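Uridylate kinase (Bacillus anthracis, PDB 2JJX) catalyses the phosphorylation of UMP to UDP by ATP, a step of pyrimidine nucleotide biosynthesis, and probably is regulated by nucleotide bound at an allosteric site. Local coordinates at residues Y12-I17 with I158-D163; G22-Q27 with K35-I40; I165-Q170 with A220-F225. One frame throughout, in Å; residues are numbered along the deposited sequence.

Contact 1 of 3, residues Y12-I17 with I158-D163; sequences YKRVLI and IEMNSD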
loop_
_atom_site.group_PDB
_atom_site.type_symbol
_atom_site.label_atom_id
_atom_site.label_comp_id
_atom_site.label_asym_id
_atom_site.label_seq_id
_atom_site.Cartn_x
_atom_site.Cartn_y
_atom_site.Cartn_z
ATOM N N TYR A 12 25.200 26.904 12.214
ATOM C CA TYR A 12 24.744 25.557 11.900
ATOM C C TYR A 12 24.593 25.397 10.397
ATOM O O TYR A 12 24.156 26.309 9.701
ATOM C CB TYR A 12 23.410 25.297 12.584
ATOM C CG TYR A 12 23.399 25.681 14.040
ATOM C CD1 TYR A 12 24.130 24.938 14.966
ATOM C CD2 TYR A 12 22.514 26.644 14.524
ATOM C CE1 TYR A 12 24.052 25.199 16.337
ATOM C CE2 TYR A 12 22.416 26.910 15.899
ATOM C CZ TYR A 12 23.200 26.188 16.793
ATOM O OH TYR A 12 23.147 26.440 18.145
ATOM N N LYS A 13 24.886 24.206 9.906
ATOM C CA LYS A 13 24.697 23.918 8.493
ATOM C C LYS A 13 23.298 23.348 8.236
ATOM O O LYS A 13 22.726 23.609 7.177
ATOM C CB LYS A 13 25.743 22.928 7.977
ATOM C CG LYS A 13 27.171 23.216 8.386
ATOM C CD LYS A 13 28.146 22.611 7.391
ATOM C CE LYS A 13 28.785 23.677 6.516
ATOM N NZ LYS A 13 30.059 23.177 5.930
ATOM N N ARG A 14 22.790 22.530 9.168
ATOM C CA ARG A 14 21.483 21.864 9.050
ATOM C C ARG A 14 20.622 22.157 10.259
ATOM O O ARG A 14 21.059 22.041 11.396
ATOM C CB ARG A 14 21.649 20.349 8.950
ATOM C CG ARG A 14 21.139 19.737 7.661
ATOM C CD ARG A 14 20.082 18.697 7.925
ATOM N NE ARG A 14 20.500 17.332 7.601
ATOM C CZ ARG A 14 21.247 16.980 6.557
ATOM N NH1 ARG A 14 21.734 17.885 5.725
ATOM N NH2 ARG A 14 21.536 15.703 6.365
ATOM N N VAL A 15 19.349 22.411 10.013
ATOM C CA VAL A 15 18.458 22.863 11.074
ATOM C C VAL A 15 16.993 22.406 10.929
ATOM O O VAL A 15 16.460 22.336 9.841
ATOM C CB VAL A 15 18.562 24.392 11.095
ATOM C CG1 VAL A 15 17.251 25.047 10.717
ATOM C CG2 VAL A 15 19.156 24.884 12.406
ATOM N N LEU A 16 16.328 22.131 12.041
ATOM C CA LEU A 16 14.915 21.742 12.023
ATOM C C LEU A 16 14.143 22.850 12.681
ATOM O O LEU A 16 14.412 23.194 13.823
ATOM C CB LEU A 16 14.667 20.463 12.841
ATOM C CG LEU A 16 13.283 19.795 12.946
ATOM C CD1 LEU A 16 12.194 20.682 13.525
ATOM C CD2 LEU A 16 12.845 19.128 11.649
ATOM N N ILE A 17 13.161 23.386 11.972
ATOM C CA ILE A 17 12.330 24.419 12.550
ATOM C C ILE A 17 10.987 23.876 13.023
ATOM O O ILE A 17 10.230 23.313 12.250
ATOM C CB ILE A 17 12.127 25.578 11.629
ATOM C CG1 ILE A 17 13.470 26.208 11.274
ATOM C CG2 ILE A 17 11.204 26.570 12.294
ATOM C CD1 ILE A 17 13.419 27.079 10.005
ATOM N N ILE A 158 16.990 14.694 14.764
ATOM C CA ILE A 158 18.057 13.708 14.951
ATOM C C ILE A 158 18.195 12.817 13.713
ATOM O O ILE A 158 19.274 12.666 13.149
ATOM C CB ILE A 158 17.915 12.901 16.256
ATOM C CG1 ILE A 158 17.888 13.797 17.498
ATOM C CG2 ILE A 158 18.986 11.839 16.382
ATOM C CD1 ILE A 158 17.251 13.123 18.683
ATOM N N GLU A 159 17.078 12.274 13.244
ATOM C CA GLU A 159 17.082 11.412 12.054
ATOM C C GLU A 159 17.764 12.121 10.873
ATOM O O GLU A 159 18.347 11.489 9.989
ATOM C CB GLU A 159 15.635 11.093 11.651
ATOM C CG GLU A 159 15.058 9.809 12.222
ATOM C CD GLU A 159 13.596 9.602 11.808
ATOM O OE1 GLU A 159 12.762 10.487 12.096
ATOM O OE2 GLU A 159 13.258 8.558 11.204
ATOM N N MET A 160 17.618 13.436 10.820
ATOM C CA MET A 160 18.090 14.189 9.682
ATOM C C MET A 160 19.513 14.712 9.892
ATOM O O MET A 160 20.108 15.291 8.986
ATOM C CB MET A 160 17.088 15.309 9.368
ATOM C CG MET A 160 16.928 15.607 7.893
ATOM S SD MET A 160 15.882 14.486 6.995
ATOM C CE MET A 160 16.191 12.962 7.707
ATOM N N ASN A 161 20.076 14.408 11.058
ATOM C CA ASN A 161 21.458 14.759 11.392
ATOM C C ASN A 161 21.488 16.264 11.482
ATOM O O ASN A 161 22.377 16.909 10.931
ATOM C CB ASN A 161 22.441 14.357 10.297
ATOM C CG ASN A 161 22.634 12.858 10.177
ATOM O OD1 ASN A 161 21.978 12.070 10.853
ATOM N ND2 ASN A 161 23.481 12.456 9.235
ATOM N N SER A 162 20.445 16.826 12.074
ATOM C CA SER A 162 20.371 18.269 12.222
ATOM C C SER A 162 21.384 18.779 13.241
ATOM O O SER A 162 21.854 18.026 14.080
ATOM C CB SER A 162 18.945 18.684 12.563
ATOM O OG SER A 162 18.118 18.342 11.463
ATOM N N ASP A 163 21.791 20.034 13.102
ATOM C CA ASP A 163 22.774 20.621 14.003
ATOM C C ASP A 163 22.084 21.253 15.221
ATOM O O ASP A 163 22.710 21.498 16.258
ATOM C CB ASP A 163 23.530 21.722 13.263
ATOM C CG ASP A 163 24.665 21.184 12.406
ATOM O OD1 ASP A 163 25.092 20.031 12.623
ATOM O OD2 ASP A 163 25.179 21.941 11.558
#
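Arg14 and Asp163 tie the start of strand 14-19 to the turn that leaves helix 150-160, in the alpha/beta fold of the amino acid kinase family. That turn is a Schellman motif, with Asn161 at a positive phi of 67° and two bonds back into the last helical turn, and it swings the chain out of the helix toward strand 164-169. The packed side of the contact is built round Arg14. Its chain, bent at chi2 and chi3, brings the guanidinium edge-on to the carbonyl of Met160, near the guanidinium plane. NE donates to Met160 O, although the modelled length is too short to be taken literally at this resolution, and NH2 adds a weak bond of 3.0 Å to the same Met160 O. The remaining nitrogen, NH1, pairs with Glu53 and Asp131, so that the buried cation is probably held by charge as well as by the carbonyl of Met160. Along the backbone, Asp163 N bonds to Arg14 O at 2.7 Å.

The outer side is looser. Lys13 and Asn161 are exposed, and the lysine chain leads away from the turn. Between these extremes, Tyr12 lays its CB 3.6 Å from Asp163 CB, the ring and carboxylate planes 49° apart, while its hydroxyl bonds to His221. The Asp163 carboxylate turns back to the backbone just ahead of strand 14-19, where OD2 receives Lys13 N at 2.8 Å through its anti lone pair.

Contact 2 of 3, residues G22-Q27 with K35-I40; sequences GALADQ and KRLEHI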
loop_
_atom_site.group_PDB
_atom_site.type_symbol
_atom_site.label_atom_id
_atom_site.label_comp_id
_atom_site.label_asym_id
_atom_site.label_seq_id
_atom_site.Cartn_x
_atom_site.Cartn_y
_atom_site.Cartn_z
ATOM N N GLY A 22 -0.698 27.375 15.458
ATOM C CA GLY A 22 -1.240 28.654 15.872
ATOM C C GLY A 22 -0.566 29.872 15.258
ATOM O O GLY A 22 -1.130 30.963 15.215
ATOM N N ALA A 23 0.671 29.702 14.812
ATOM C CA ALA A 23 1.415 30.800 14.216
ATOM C C ALA A 23 0.927 31.105 12.803
ATOM O O ALA A 23 1.329 32.111 12.221
ATOM C CB ALA A 23 2.909 30.482 14.174
ATOM N N LEU A 24 0.184 30.183 12.188
ATOM C CA LEU A 24 -0.225 30.381 10.795
ATOM C C LEU A 24 -1.510 31.162 10.757
ATOM O O LEU A 24 -1.881 31.724 9.734
ATOM C CB LEU A 24 -0.396 29.061 10.038
ATOM C CG LEU A 24 0.873 28.242 9.820
ATOM C CD1 LEU A 24 1.473 27.850 11.167
ATOM C CD2 LEU A 24 0.510 26.998 9.063
ATOM N N ALA A 25 -2.163 31.232 11.907
ATOM C CA ALA A 25 -3.408 31.957 12.007
ATOM C C ALA A 25 -3.223 33.112 12.959
ATOM O O ALA A 25 -2.360 33.084 13.835
ATOM C CB ALA A 25 -4.494 31.046 12.539
ATOM N N ASP A 26 -4.114 34.088 12.837
ATOM C CA ASP A 26 -4.238 35.123 13.843
ATOM C C ASP A 26 -4.950 34.287 14.926
ATOM O O ASP A 26 -5.060 33.061 14.824
ATOM C CB ASP A 26 -5.188 36.227 13.363
ATOM C CG ASP A 26 -6.467 35.669 12.735
ATOM O OD1 ASP A 26 -6.869 34.531 13.072
ATOM O OD2 ASP A 26 -7.074 36.374 11.900
ATOM N N GLN A 27 -5.526 34.929 15.928
ATOM C CA GLN A 27 -6.199 34.176 16.984
ATOM C C GLN A 27 -7.690 34.283 16.768
ATOM O O GLN A 27 -8.423 33.328 17.004
ATOM C CB GLN A 27 -5.848 34.747 18.360
ATOM C CG GLN A 27 -6.215 36.204 18.547
ATOM C CD GLN A 27 -5.736 37.092 17.408
ATOM O OE1 GLN A 27 -6.650 37.880 16.854
ATOM N NE2 GLN A 27 -4.583 37.007 16.976
ATOM N N LYS A 35 -1.014 37.231 6.171
ATOM C CA LYS A 35 -0.008 38.152 6.670
ATOM C C LYS A 35 0.987 37.327 7.487
ATOM O O LYS A 35 2.206 37.451 7.327
ATOM C CB LYS A 35 -0.654 39.252 7.518
ATOM C CG LYS A 35 -1.139 40.451 6.713
ATOM C CD LYS A 35 -0.132 40.885 5.657
ATOM C CE LYS A 35 -0.663 40.655 4.239
ATOM N NZ LYS A 35 0.332 40.017 3.317
ATOM N N ARG A 36 0.444 36.447 8.328
ATOM C CA ARG A 36 1.218 35.499 9.133
ATOM C C ARG A 36 1.979 34.498 8.263
ATOM O O ARG A 36 3.155 34.231 8.517
ATOM C CB ARG A 36 0.296 34.728 10.075
ATOM C CG ARG A 36 -0.242 35.564 11.232
ATOM C CD ARG A 36 -0.150 34.779 12.525
ATOM N NE ARG A 36 -0.692 35.476 13.685
ATOM C CZ ARG A 36 -0.013 35.676 14.811
ATOM N NH1 ARG A 36 1.255 35.282 14.892
ATOM N NH2 ARG A 36 -0.591 36.287 15.843
ATOM N N LEU A 37 1.319 33.935 7.247
ATOM C CA LEU A 37 1.982 33.007 6.329
ATOM C C LEU A 37 3.172 33.676 5.633
ATOM O O LEU A 37 4.184 33.031 5.350
ATOM C CB LEU A 37 0.999 32.482 5.285
ATOM C CG LEU A 37 0.288 31.160 5.596
ATOM C CD1 LEU A 37 0.231 30.969 7.096
ATOM C CD2 LEU A 37 -1.121 31.179 5.019
ATOM N N GLU A 38 3.049 34.973 5.357
ATOM C CA GLU A 38 4.102 35.731 4.674
ATOM C C GLU A 38 5.280 35.938 5.619
ATOM O O GLU A 38 6.443 35.821 5.215
ATOM C CB GLU A 38 3.567 37.090 4.231
ATOM C CG GLU A 38 4.566 37.950 3.502
ATOM C CD GLU A 38 4.018 39.334 3.185
ATOM O OE1 GLU A 38 2.833 39.604 3.496
ATOM O OE2 GLU A 38 4.774 40.148 2.609
ATOM N N HIS A 39 4.973 36.237 6.881
ATOM C CA HIS A 39 5.999 36.395 7.890
ATOM C C HIS A 39 6.791 35.085 7.971
ATOM O O HIS A 39 8.006 35.076 7.841
ATOM C CB HIS A 39 5.366 36.717 9.251
ATOM C CG HIS A 39 6.375 36.882 10.345
ATOM N ND1 HIS A 39 7.359 37.851 10.291
ATOM C CD2 HIS A 39 6.687 36.104 11.408
ATOM C CE1 HIS A 39 8.188 37.701 11.310
ATOM N NE2 HIS A 39 7.788 36.659 12.013
ATOM N N ILE A 40 6.083 33.976 8.155
ATOM C CA ILE A 40 6.694 32.652 8.261
ATOM C C ILE A 40 7.586 32.326 7.068
ATOM O O ILE A 40 8.667 31.768 7.217
ATOM C CB ILE A 40 5.644 31.551 8.496
ATOM C CG1 ILE A 40 4.866 31.812 9.784
ATOM C CG2 ILE A 40 6.289 30.171 8.511
ATOM C CD1 ILE A 40 3.630 30.915 9.966
#
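Arg36 lies against the loop 22-27 as a long ridge, its aliphatic part running beside the carbonyls of Ala23, Leu24 and Ala25. The two segments belong to a beta-alpha-beta crossover, in which strand 14-19 is joined through this loop and helix 34-48 to the neighbouring parallel strand 53-58. Gly22 and Ala23 belong to a 3-10 segment that begins earlier in the chain, and the side chains of the following helix fit into the relief of the loop. Ala23 O is one bump: it fits between the arginine and Ile40, with Ile40 CD1 3.4 Å from Ala23 O. Leu24 points away from the helix overall, but its CB and CG form a shoulder on which Leu37 CD1 and Ile40 CD1 rest, Leu24 CG lying 3.8 Å from Ile40 CD1 and Leu24 CB 3.6 Å from Leu37 CD1. The leucine crosses both partners at about a right angle.

Ile40 reaches this place because CG1 stands beside the backbone N (chi1 -60°) and the chain then extends (chi2 169°), carrying CD1 forward to the loop. Helix 76-101 covers the outer parts of Leu24 and Leu37, and Trp72 of a neighbouring subunit also packs on Leu37, so this apolar patch reaches a subunit boundary. Toward the more exposed end the fit depends less on carbon. The guanidinium of Arg36 extends past Ala25 to Gln27 and has a long, weak ion pair with Asp226. Although Arg36 NE approaches Ala25 O to 2.9 Å, the angle is too poor for a hydrogen bond.

Contact 3 of 3, residues I165-Q170 with A220-F225; sequences ILVAKQ and AHVFNF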
loop_
_atom_site.group_PDB
_atom_site.type_symbol
_atom_site.label_atom_id
_atom_site.label_comp_id
_atom_site.label_asym_id
_atom_site.label_seq_id
_atom_site.Cartn_x
_atom_site.Cartn_y
_atom_site.Cartn_z
ATOM N N ILE A 165 17.702 22.377 16.786
ATOM C CA ILE A 165 16.269 22.456 16.563
ATOM C C ILE A 165 15.830 23.823 17.042
ATOM O O ILE A 165 16.067 24.185 18.182
ATOM C CB ILE A 165 15.446 21.342 17.221
ATOM C CG1 ILE A 165 13.988 21.504 16.812
ATOM C CG2 ILE A 165 15.466 21.466 18.704
ATOM C CD1 ILE A 165 13.030 20.691 17.639
ATOM N N LEU A 166 15.284 24.630 16.145
ATOM C CA LEU A 166 14.833 25.948 16.539
ATOM C C LEU A 166 13.340 25.856 16.785
ATOM O O LEU A 166 12.577 25.480 15.908
ATOM C CB LEU A 166 15.182 26.984 15.468
ATOM C CG LEU A 166 16.538 26.851 14.779
ATOM C CD1 LEU A 166 16.413 27.513 13.426
ATOM C CD2 LEU A 166 17.613 27.520 15.581
ATOM N N VAL A 167 12.960 26.029 18.041
ATOM C CA VAL A 167 11.568 25.960 18.430
ATOM C C VAL A 167 10.962 27.357 18.542
ATOM O O VAL A 167 11.183 28.096 19.506
ATOM C CB VAL A 167 11.389 25.094 19.657
ATOM C CG1 VAL A 167 12.732 24.619 20.159
ATOM C CG2 VAL A 167 10.607 25.820 20.732
ATOM N N ALA A 168 10.333 27.771 17.453
ATOM C CA ALA A 168 9.725 29.084 17.391
ATOM C C ALA A 168 8.498 29.236 18.295
ATOM O O ALA A 168 7.532 28.482 18.203
ATOM C CB ALA A 168 9.370 29.409 15.950
ATOM N N LYS A 169 8.539 30.250 19.149
ATOM C CA LYS A 169 7.437 30.575 20.052
ATOM C C LYS A 169 6.852 31.906 19.584
ATOM O O LYS A 169 7.531 32.692 18.903
ATOM C CB LYS A 169 7.953 30.759 21.488
ATOM C CG LYS A 169 8.012 29.485 22.326
ATOM C CD LYS A 169 7.474 28.290 21.552
ATOM C CE LYS A 169 7.029 27.176 22.496
ATOM N NZ LYS A 169 7.851 27.185 23.737
ATOM N N GLN A 170 5.592 32.149 19.939
ATOM C CA GLN A 170 4.952 33.424 19.642
ATOM C C GLN A 170 4.704 34.198 20.935
ATOM O O GLN A 170 4.161 33.664 21.905
ATOM C CB GLN A 170 3.676 33.301 18.778
ATOM C CG GLN A 170 2.882 32.008 18.870
ATOM C CD GLN A 170 1.495 32.103 18.233
ATOM O OE1 GLN A 170 1.269 32.883 17.300
ATOM N NE2 GLN A 170 0.560 31.288 18.732
ATOM N N ALA A 220 18.578 22.929 21.397
ATOM C CA ALA A 220 17.319 23.560 21.037
ATOM C C ALA A 220 17.378 25.052 21.279
ATOM O O ALA A 220 17.968 25.488 22.252
ATOM C CB ALA A 220 16.175 22.959 21.830
ATOM N N HIS A 221 16.678 25.822 20.453
ATOM C CA HIS A 221 16.574 27.252 20.665
ATOM C C HIS A 221 15.121 27.646 20.804
ATOM O O HIS A 221 14.312 27.337 19.944
ATOM C CB HIS A 221 17.223 28.014 19.522
ATOM C CG HIS A 221 18.718 27.921 19.519
ATOM N ND1 HIS A 221 19.519 28.866 20.120
ATOM C CD2 HIS A 221 19.558 27.003 18.980
ATOM C CE1 HIS A 221 20.787 28.524 19.970
ATOM N NE2 HIS A 221 20.840 27.402 19.273
ATOM N N VAL A 222 14.773 28.265 21.926
ATOM C CA VAL A 222 13.416 28.757 22.122
ATOM C C VAL A 222 13.490 30.275 22.012
ATOM O O VAL A 222 14.365 30.918 22.599
ATOM C CB VAL A 222 12.806 28.245 23.446
ATOM C CG1 VAL A 222 11.337 28.668 23.585
ATOM C CG2 VAL A 222 12.926 26.720 23.525
ATOM N N PHE A 223 12.656 30.842 21.150
ATOM C CA PHE A 223 12.768 32.266 20.873
ATOM C C PHE A 223 11.489 32.809 20.289
ATOM O O PHE A 223 10.591 32.047 19.961
ATOM C CB PHE A 223 13.892 32.502 19.866
ATOM C CG PHE A 223 13.687 31.792 18.551
ATOM C CD1 PHE A 223 14.280 30.562 18.299
ATOM C CD2 PHE A 223 12.823 32.314 17.602
ATOM C CE1 PHE A 223 14.019 29.893 17.125
ATOM C CE2 PHE A 223 12.599 31.658 16.419
ATOM C CZ PHE A 223 13.184 30.444 16.182
ATOM N N ASN A 224 11.435 34.127 20.116
ATOM C CA ASN A 224 10.249 34.811 19.579
ATOM C C ASN A 224 10.203 34.792 18.051
ATOM O O ASN A 224 10.832 35.630 17.403
ATOM C CB ASN A 224 10.252 36.275 20.037
ATOM C CG ASN A 224 8.855 36.810 20.300
ATOM O OD1 ASN A 224 7.860 36.107 20.108
ATOM N ND2 ASN A 224 8.775 38.048 20.774
ATOM N N PHE A 225 9.427 33.887 17.468
ATOM C CA PHE A 225 9.355 33.824 16.008
ATOM C C PHE A 225 8.725 35.108 15.471
ATOM O O PHE A 225 9.069 35.575 14.380
ATOM C CB PHE A 225 8.511 32.627 15.567
ATOM C CG PHE A 225 8.565 32.339 14.087
ATOM C CD1 PHE A 225 9.668 31.711 13.525
ATOM C CD2 PHE A 225 7.442 32.545 13.287
ATOM C CE1 PHE A 225 9.663 31.340 12.173
ATOM C CE2 PHE A 225 7.439 32.186 11.942
ATOM C CZ PHE A 225 8.553 31.586 11.383
#
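Strands 165-169 and 220-224 run parallel, their short axes 4.6 Å apart at the closest and inclined by 19°, and four backbone hydrogen bonds join Ile165, Val167 and Lys169 to His221, Phe223 and Phe225. They are adjacent strands in the central sheet of the amino acid kinase fold. His221 uses both N and O, to Ile165 O and Val167 N. The parallel pattern is then interrupted in the middle, where Phe223 N stays too far from Val167 O to bond, and resumes with Lys169 N to Phe223 O. The last bond, Phe225 N to Lys169 O at 2.7 Å, extends the pairing one residue beyond the second strand.

On the face that carries Ile165, Val167 and Lys169 the contacts are aliphatic. Ile165 CG2 touches Ala220 CB at 3.5 Å, and Val167 CG2 meets Val222 CG2 at 3.7 Å. Lys169 then passes across the other branch of Val222, its CG 3.6 Å from Val222 CG1, before its amino group makes a weak hydrogen bond to Val204 O.

The face carrying Leu166 and Ala168 is dominated by aromatic rings and backed by helix 230-235. Leu166 and His221 point the same way there, side by side. Phe223 has CG between its backbone N and carbonyl carbon (chi1 59°), a torsion that leans the ring back over strand 165-169. Leu166 CB therefore meets the ring edge in plane, 3.5 Å from Phe223 CE1. Ala168 takes the ring differently, in a CH-pi contact with its CA 4.2 Å from the Phe223 centroid, over the face. Beyond it, the methyl of Ala168 is also covered by Phe225, with CB and CD1 of the phenylalanine each 3.4 Å from Ala168 CB.

How the contacts relate
From the N terminus, segment 12-17 opens the long loop that contact 1 closes at 158-163. Contact 2 lies wholly within that loop, closing a short excursion of its own between strand 14-19 and helix 34-48. Contact 3 follows in series, since strand 164-169 begins just after contact 1 ends and pairs with residues 220-225, closing a second loop. Contacts 1 and 2 do not touch, with centres about 24 Å apart, but contact 3 reaches both. Leu16 bonds to Leu166 as neighbouring strands of one sheet, and at the other end His39 of helix 34-48 bonds to Phe225 O and meets the Phe225 ring edge-to-face.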